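Local structure of acyl-coenzyme A oxidase (Caenorhabditis elegans, 5K3J) at residues V166-S171 and I205-N210; S194-L199 and R221-H226. The protein catalyses the FAD-dependent first step of peroxisomal beta-oxidation of ascaroside pheromone side chains, desaturating ascarosides with a five-carbon omega chain as CoA thioesters. All coordinates share one frame; numbering follows the deposited sequence.

Contact 1 (V166-S171 and I205-N210); sequences VYDIAS and IIKRNN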
loop_
_atom_site.group_PDB
_atom_site.type_symbol
_atom_site.label_atom_id
_atom_site.label_comp_id
_atom_site.label_asym_id
_atom_site.label_seq_id
_atom_site.Cartn_x
_atom_site.Cartn_y
_atom_site.Cartn_z
ATOM N N VAL A 166 8.151 -36.688 -17.836
ATOM C CA VAL A 166 8.134 -37.741 -18.842
ATOM C C VAL A 166 8.306 -39.121 -18.224
ATOM O O VAL A 166 9.281 -39.380 -17.517
ATOM C CB VAL A 166 9.243 -37.520 -19.894
ATOM C CG1 VAL A 166 9.516 -38.806 -20.671
ATOM C CG2 VAL A 166 8.872 -36.381 -20.833
ATOM N N TYR A 167 7.362 -40.010 -18.501
ATOM C CA TYR A 167 7.450 -41.361 -17.978
ATOM C C TYR A 167 8.278 -42.264 -18.891
ATOM O O TYR A 167 8.018 -42.378 -20.090
ATOM C CB TYR A 167 6.056 -41.950 -17.777
ATOM C CG TYR A 167 6.070 -43.254 -17.019
ATOM C CD1 TYR A 167 6.774 -43.374 -15.828
ATOM C CD2 TYR A 167 5.384 -44.364 -17.490
ATOM C CE1 TYR A 167 6.799 -44.562 -15.130
ATOM C CE2 TYR A 167 5.401 -45.558 -16.797
ATOM C CZ TYR A 167 6.112 -45.652 -15.618
ATOM O OH TYR A 167 6.134 -46.840 -14.922
ATOM N N ASP A 168 9.291 -42.893 -18.308
ATOM C CA ASP A 168 10.102 -43.874 -19.012
ATOM C C ASP A 168 9.776 -45.260 -18.467
ATOM O O ASP A 168 10.232 -45.637 -17.387
ATOM C CB ASP A 168 11.588 -43.550 -18.857
ATOM C CG ASP A 168 12.485 -44.691 -19.282
ATOM O OD1 ASP A 168 12.239 -45.286 -20.353
ATOM O OD2 ASP A 168 13.440 -44.993 -18.537
ATOM N N ILE A 169 8.974 -46.005 -19.220
ATOM C CA ILE A 169 8.448 -47.289 -18.770
ATOM C C ILE A 169 9.559 -48.286 -18.437
ATOM O O ILE A 169 9.394 -49.143 -17.570
ATOM C CB ILE A 169 7.508 -47.903 -19.832
ATOM C CG1 ILE A 169 6.430 -46.894 -20.235
ATOM C CG2 ILE A 169 6.858 -49.171 -19.313
ATOM C CD1 ILE A 169 5.407 -47.449 -21.203
ATOM N N ALA A 170 10.694 -48.146 -19.117
ATOM C CA ALA A 170 11.826 -49.060 -18.971
ATOM C C ALA A 170 12.239 -49.261 -17.514
ATOM O O ALA A 170 12.269 -50.390 -17.018
ATOM C CB ALA A 170 13.010 -48.556 -19.780
ATOM N N SER A 171 12.555 -48.161 -16.838
ATOM C CA SER A 171 12.981 -48.205 -15.444
ATOM C C SER A 171 11.874 -47.752 -14.502
ATOM O O SER A 171 12.090 -47.630 -13.295
ATOM C CB SER A 171 14.224 -47.336 -15.242
ATOM O OG SER A 171 13.977 -45.999 -15.650
ATOM N N ILE A 205 3.601 -36.252 -19.208
ATOM C CA ILE A 205 3.805 -36.744 -20.567
ATOM C C ILE A 205 3.992 -38.260 -20.604
ATOM O O ILE A 205 4.898 -38.799 -19.971
ATOM C CB ILE A 205 5.030 -36.076 -21.220
ATOM C CG1 ILE A 205 4.872 -34.553 -21.233
ATOM C CG2 ILE A 205 5.239 -36.607 -22.628
ATOM C CD1 ILE A 205 6.089 -33.814 -21.763
ATOM N N ILE A 206 3.135 -38.943 -21.357
ATOM C CA ILE A 206 3.210 -40.396 -21.489
ATOM C C ILE A 206 3.329 -40.780 -22.967
ATOM O O ILE A 206 2.338 -40.761 -23.702
ATOM C CB ILE A 206 1.979 -41.071 -20.836
ATOM C CG1 ILE A 206 2.064 -40.946 -19.312
ATOM C CG2 ILE A 206 1.870 -42.536 -21.235
ATOM C CD1 ILE A 206 0.754 -41.200 -18.595
ATOM N N LYS A 207 4.557 -41.110 -23.377
ATOM C CA LYS A 207 4.919 -41.398 -24.772
ATOM C C LYS A 207 4.175 -40.481 -25.741
ATOM O O LYS A 207 3.273 -40.914 -26.460
ATOM C CB LYS A 207 4.657 -42.868 -25.105
ATOM C CG LYS A 207 5.294 -43.850 -24.126
ATOM C CD LYS A 207 6.802 -43.641 -24.006
ATOM C CE LYS A 207 7.424 -44.599 -22.996
ATOM N NZ LYS A 207 8.900 -44.413 -22.883
ATOM N N ARG A 208 4.607 -39.223 -25.757
ATOM C CA ARG A 208 3.820 -38.073 -26.208
ATOM C C ARG A 208 2.316 -38.271 -26.089
ATOM O O ARG A 208 1.622 -38.578 -27.061
ATOM C CB ARG A 208 4.163 -37.667 -27.644
ATOM C CG ARG A 208 4.055 -36.138 -27.858
ATOM C CD ARG A 208 2.599 -35.629 -27.835
ATOM N NE ARG A 208 2.426 -34.368 -27.111
ATOM C CZ ARG A 208 2.059 -33.221 -27.681
ATOM N NH1 ARG A 208 1.831 -33.171 -28.988
ATOM N NH2 ARG A 208 1.919 -32.122 -26.949
ATOM N N ASN A 209 1.838 -38.087 -24.868
ATOM C CA ASN A 209 0.454 -37.746 -24.606
ATOM C C ASN A 209 0.493 -36.709 -23.493
ATOM O O ASN A 209 1.199 -36.890 -22.502
ATOM C CB ASN A 209 -0.369 -38.975 -24.216
ATOM C CG ASN A 209 -1.527 -39.231 -25.167
ATOM O OD1 ASN A 209 -2.673 -39.389 -24.745
ATOM N ND2 ASN A 209 -1.230 -39.259 -26.462
ATOM N N ASN A 210 -0.220 -35.605 -23.659
ATOM C CA ASN A 210 -0.167 -34.557 -22.654
ATOM C C ASN A 210 -1.398 -34.580 -21.762
ATOM O O ASN A 210 -2.524 -34.448 -22.232
ATOM C CB ASN A 210 0.006 -33.195 -23.322
ATOM C CG ASN A 210 1.464 -32.806 -23.466
ATOM O OD1 ASN A 210 1.978 -32.647 -24.574
ATOM N ND2 ASN A 210 2.143 -32.663 -22.336
#

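Contact 2 (S194-L199 and R221-H226); sequences SCNYAL and RDEKTH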
loop_
_atom_site.group_PDB
_atom_site.type_symbol
_atom_site.label_atom_id
_atom_site.label_comp_id
_atom_site.label_asym_id
_atom_site.label_seq_id
_atom_site.Cartn_x
_atom_site.Cartn_y
_atom_site.Cartn_z
ATOM N N SER A 194 15.362 -23.689 2.606
ATOM C CA SER A 194 14.902 -24.428 3.779
ATOM C C SER A 194 14.526 -25.880 3.497
ATOM O O SER A 194 15.049 -26.792 4.139
ATOM C CB SER A 194 13.716 -23.703 4.412
ATOM O OG SER A 194 14.137 -22.481 4.990
ATOM N N CYS A 195 13.621 -26.096 2.547
ATOM C CA CYS A 195 13.088 -27.430 2.301
ATOM C C CYS A 195 14.142 -28.369 1.730
ATOM O O CYS A 195 15.104 -27.937 1.086
ATOM C CB CYS A 195 11.889 -27.368 1.353
ATOM S SG CYS A 195 12.324 -27.254 -0.394
ATOM N N ASN A 196 13.967 -29.659 1.995
ATOM C CA ASN A 196 14.742 -30.682 1.308
ATOM C C ASN A 196 13.820 -31.564 0.478
ATOM O O ASN A 196 14.282 -32.376 -0.324
ATOM C CB ASN A 196 15.564 -31.527 2.287
ATOM C CG ASN A 196 14.793 -31.907 3.530
ATOM O OD1 ASN A 196 13.570 -31.775 3.593
ATOM N ND2 ASN A 196 15.514 -32.390 4.531
ATOM N N TYR A 197 12.515 -31.382 0.667
ATOM C CA TYR A 197 11.517 -32.007 -0.186
ATOM C C TYR A 197 10.607 -30.949 -0.798
ATOM O O TYR A 197 10.330 -29.925 -0.181
ATOM C CB TYR A 197 10.687 -33.021 0.597
ATOM C CG TYR A 197 11.388 -34.338 0.837
ATOM C CD1 TYR A 197 12.353 -34.459 1.827
ATOM C CD2 TYR A 197 11.084 -35.462 0.075
ATOM C CE1 TYR A 197 12.997 -35.656 2.052
ATOM C CE2 TYR A 197 11.726 -36.667 0.293
ATOM C CZ TYR A 197 12.683 -36.756 1.286
ATOM O OH TYR A 197 13.333 -37.945 1.522
ATOM N N ALA A 198 10.155 -31.198 -2.020
ATOM C CA ALA A 198 9.247 -30.290 -2.703
ATOM C C ALA A 198 8.186 -31.045 -3.493
ATOM O O ALA A 198 8.479 -32.048 -4.144
ATOM C CB ALA A 198 10.025 -29.368 -3.621
ATOM N N LEU A 199 6.951 -30.561 -3.435
ATOM C CA LEU A 199 5.901 -31.087 -4.293
ATOM C C LEU A 199 5.896 -30.279 -5.582
ATOM O O LEU A 199 5.364 -29.170 -5.625
ATOM C CB LEU A 199 4.539 -31.036 -3.595
ATOM C CG LEU A 199 4.275 -32.196 -2.632
ATOM C CD1 LEU A 199 3.106 -31.907 -1.701
ATOM C CD2 LEU A 199 4.017 -33.457 -3.433
ATOM N N ARG A 221 17.305 -31.983 -1.360
ATOM C CA ARG A 221 18.547 -31.953 -0.607
ATOM C C ARG A 221 18.726 -33.221 0.216
ATOM O O ARG A 221 17.753 -33.823 0.679
ATOM C CB ARG A 221 18.583 -30.729 0.304
ATOM C CG ARG A 221 18.568 -29.399 -0.433
ATOM C CD ARG A 221 18.318 -28.267 0.538
ATOM N NE ARG A 221 18.382 -26.954 -0.090
ATOM C CZ ARG A 221 19.479 -26.208 -0.143
ATOM N NH1 ARG A 221 20.609 -26.647 0.388
ATOM N NH2 ARG A 221 19.448 -25.023 -0.726
ATOM N N ASP A 222 19.981 -33.621 0.384
ATOM C CA ASP A 222 20.333 -34.753 1.233
ATOM C C ASP A 222 19.812 -34.528 2.652
ATOM O O ASP A 222 20.045 -33.478 3.243
ATOM C CB ASP A 222 21.853 -34.951 1.229
ATOM C CG ASP A 222 22.282 -36.253 1.877
ATOM O OD1 ASP A 222 22.582 -36.256 3.091
ATOM O OD2 ASP A 222 22.325 -37.278 1.164
ATOM N N GLU A 223 19.099 -35.510 3.194
ATOM C CA GLU A 223 18.479 -35.359 4.510
ATOM C C GLU A 223 19.511 -35.211 5.623
ATOM O O GLU A 223 19.195 -34.734 6.715
ATOM C CB GLU A 223 17.565 -36.547 4.820
ATOM C CG GLU A 223 16.230 -36.531 4.094
ATOM C CD GLU A 223 15.149 -37.265 4.871
ATOM O OE1 GLU A 223 15.139 -37.165 6.119
ATOM O OE2 GLU A 223 14.311 -37.943 4.237
ATOM N N LYS A 224 20.744 -35.615 5.335
ATOM C CA LYS A 224 21.813 -35.608 6.330
ATOM C C LYS A 224 22.717 -34.380 6.209
ATOM O O LYS A 224 23.106 -33.794 7.219
ATOM C CB LYS A 224 22.645 -36.890 6.217
ATOM C CG LYS A 224 23.867 -36.934 7.123
ATOM C CD LYS A 224 24.484 -38.328 7.171
ATOM C CE LYS A 224 23.897 -39.169 8.303
ATOM N NZ LYS A 224 22.442 -39.460 8.143
ATOM N N THR A 225 23.042 -33.985 4.979
ATOM C CA THR A 225 23.971 -32.877 4.758
ATOM C C THR A 225 23.296 -31.599 4.262
ATOM O O THR A 225 23.888 -30.521 4.328
ATOM C CB THR A 225 25.067 -33.263 3.747
ATOM O OG1 THR A 225 24.473 -33.544 2.473
ATOM C CG2 THR A 225 25.826 -34.483 4.230
ATOM N N HIS A 226 22.068 -31.731 3.763
ATOM C CA HIS A 226 21.287 -30.618 3.205
ATOM C C HIS A 226 21.932 -30.035 1.946
ATOM O O HIS A 226 21.580 -28.942 1.503
ATOM C CB HIS A 226 21.066 -29.517 4.251
ATOM C CG HIS A 226 19.836 -28.699 4.016
ATOM N ND1 HIS A 226 18.566 -29.232 4.085
ATOM C CD2 HIS A 226 19.678 -27.390 3.706
ATOM C CE1 HIS A 226 17.680 -28.285 3.832
ATOM N NE2 HIS A 226 18.329 -27.158 3.599
HETATM O O HOH W 1 16.193 -25.860 0.079
HETATM O O HOH W 2 15.581 -34.323 7.155
#

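Contact 1 (V166-S171 and I205-N210)
K207 reaches I169 because its chain bends once, at chi2 (-56°), then runs extended to the amine, with CG placed anti to the carbonyl carbon. This bend lays K207 CE against I169 CG1 at 3.7 Å, the two side chains crossing at a slant. K207 NZ ends 3.6 Å from the backbone O of Y167 and 4.3 Å from D168 OD1, beyond salt-bridge range. K207 also touches a crystal neighbour, so the lattice may have helped select this pose. The backbones join more firmly: Y167 N donates to I205 O at 3.1 Å, with 166° at the hydrogen. V166 and I205 form a parallel bridge with both side chains on one face of the sheet, where V166 CG2 lies 3.9 Å from I205 CB. Past this bridge strand 197-205 turns back, and I206 N bonds to N209 O across the turn. Y167 OH bonds to A272 O, while D168 OD2 is paired with R257. One straight hydrogen bond and aliphatic packing therefore carry the contact, and the lysine probably adds no more than a diffuse attraction toward D168 and the Y167 carbonyl.

Contact 2 (S194-L199 and R221-H226)
The ring of Y197 meets the carboxylate of E223 edge-on: OE2 lies near the ring plane, and the two planes stand 80° apart. Y197 OH donates to E223 OE2 at 2.9 Å, approaching on the anti side and 15° out of the carboxylate plane. E223 CG sits anti to the carbonyl carbon (chi1 -76°) and the chain is extended beyond it, which carries OE2 out to the Y197 hydroxyl. N196 OD1 also borders the tyrosine ring in its plane. The H226 imidazole has R221 CD centred above one face, and S194 O lies at its edge near the ring plane. R221 NH1 donates to H226 O at 2.7 Å, with the acceptor in the guanidinium plane. R221 NH2 bonds to G192 O, which probably restrains the group's rotation further, and H226 NE2 bonds to K193 O. R221 CD lies beside C195 O, and water 1 links that carbonyl to R221 NE. The backbones join through R221 N to N196 O at 3.2 Å. Nearby, N196 CB lies 3.7 Å from R221 CB. Within 221-226, D222 OD1 accepts from K224 N, an Asx turn, and also from T225 N, which makes it an Asx motif, and H226 N bonds to D222 O.

E223 OE1 forms a salt bridge with R137, which probably keeps the carboxylate ionised and in place for the Y197 hydroxyl. On the second subunit, M656, V644 and V648 pack on N196, R221 and H226, and K653 bonds to T225 O. N196 bonds to both L220 and R221 just past the paired ends of strands 197-205 and 210-219, where the ladder gives way to loop. The arrangement belongs to the middle beta domain of the acyl-CoA oxidase fold, at a subunit interface, with the C195 side chain about 10 Å from a bound FAD.

Contacts 1 and 2 sit near opposite ends of strand 197-205, their centres about 26 Å apart and their nearest atoms about 14 Å apart, so they do not touch. Along the chain their segments alternate: 166-171, 194-199, 205-210, 221-226. Both reach the same mixed sheet, in which 197-205 runs parallel to 164-168 and antiparallel to 210-219. Contact 1 lies at the turn between 197-205 and 210-219, at the surface and about 39 Å from the chain's centre (centre to centre), away from the annotated sites. Contact 2 lies at the other end of the same hairpin, buried against the second subunit and nearer the flavin. One strand pair thus spans from the periphery to the dimer interface.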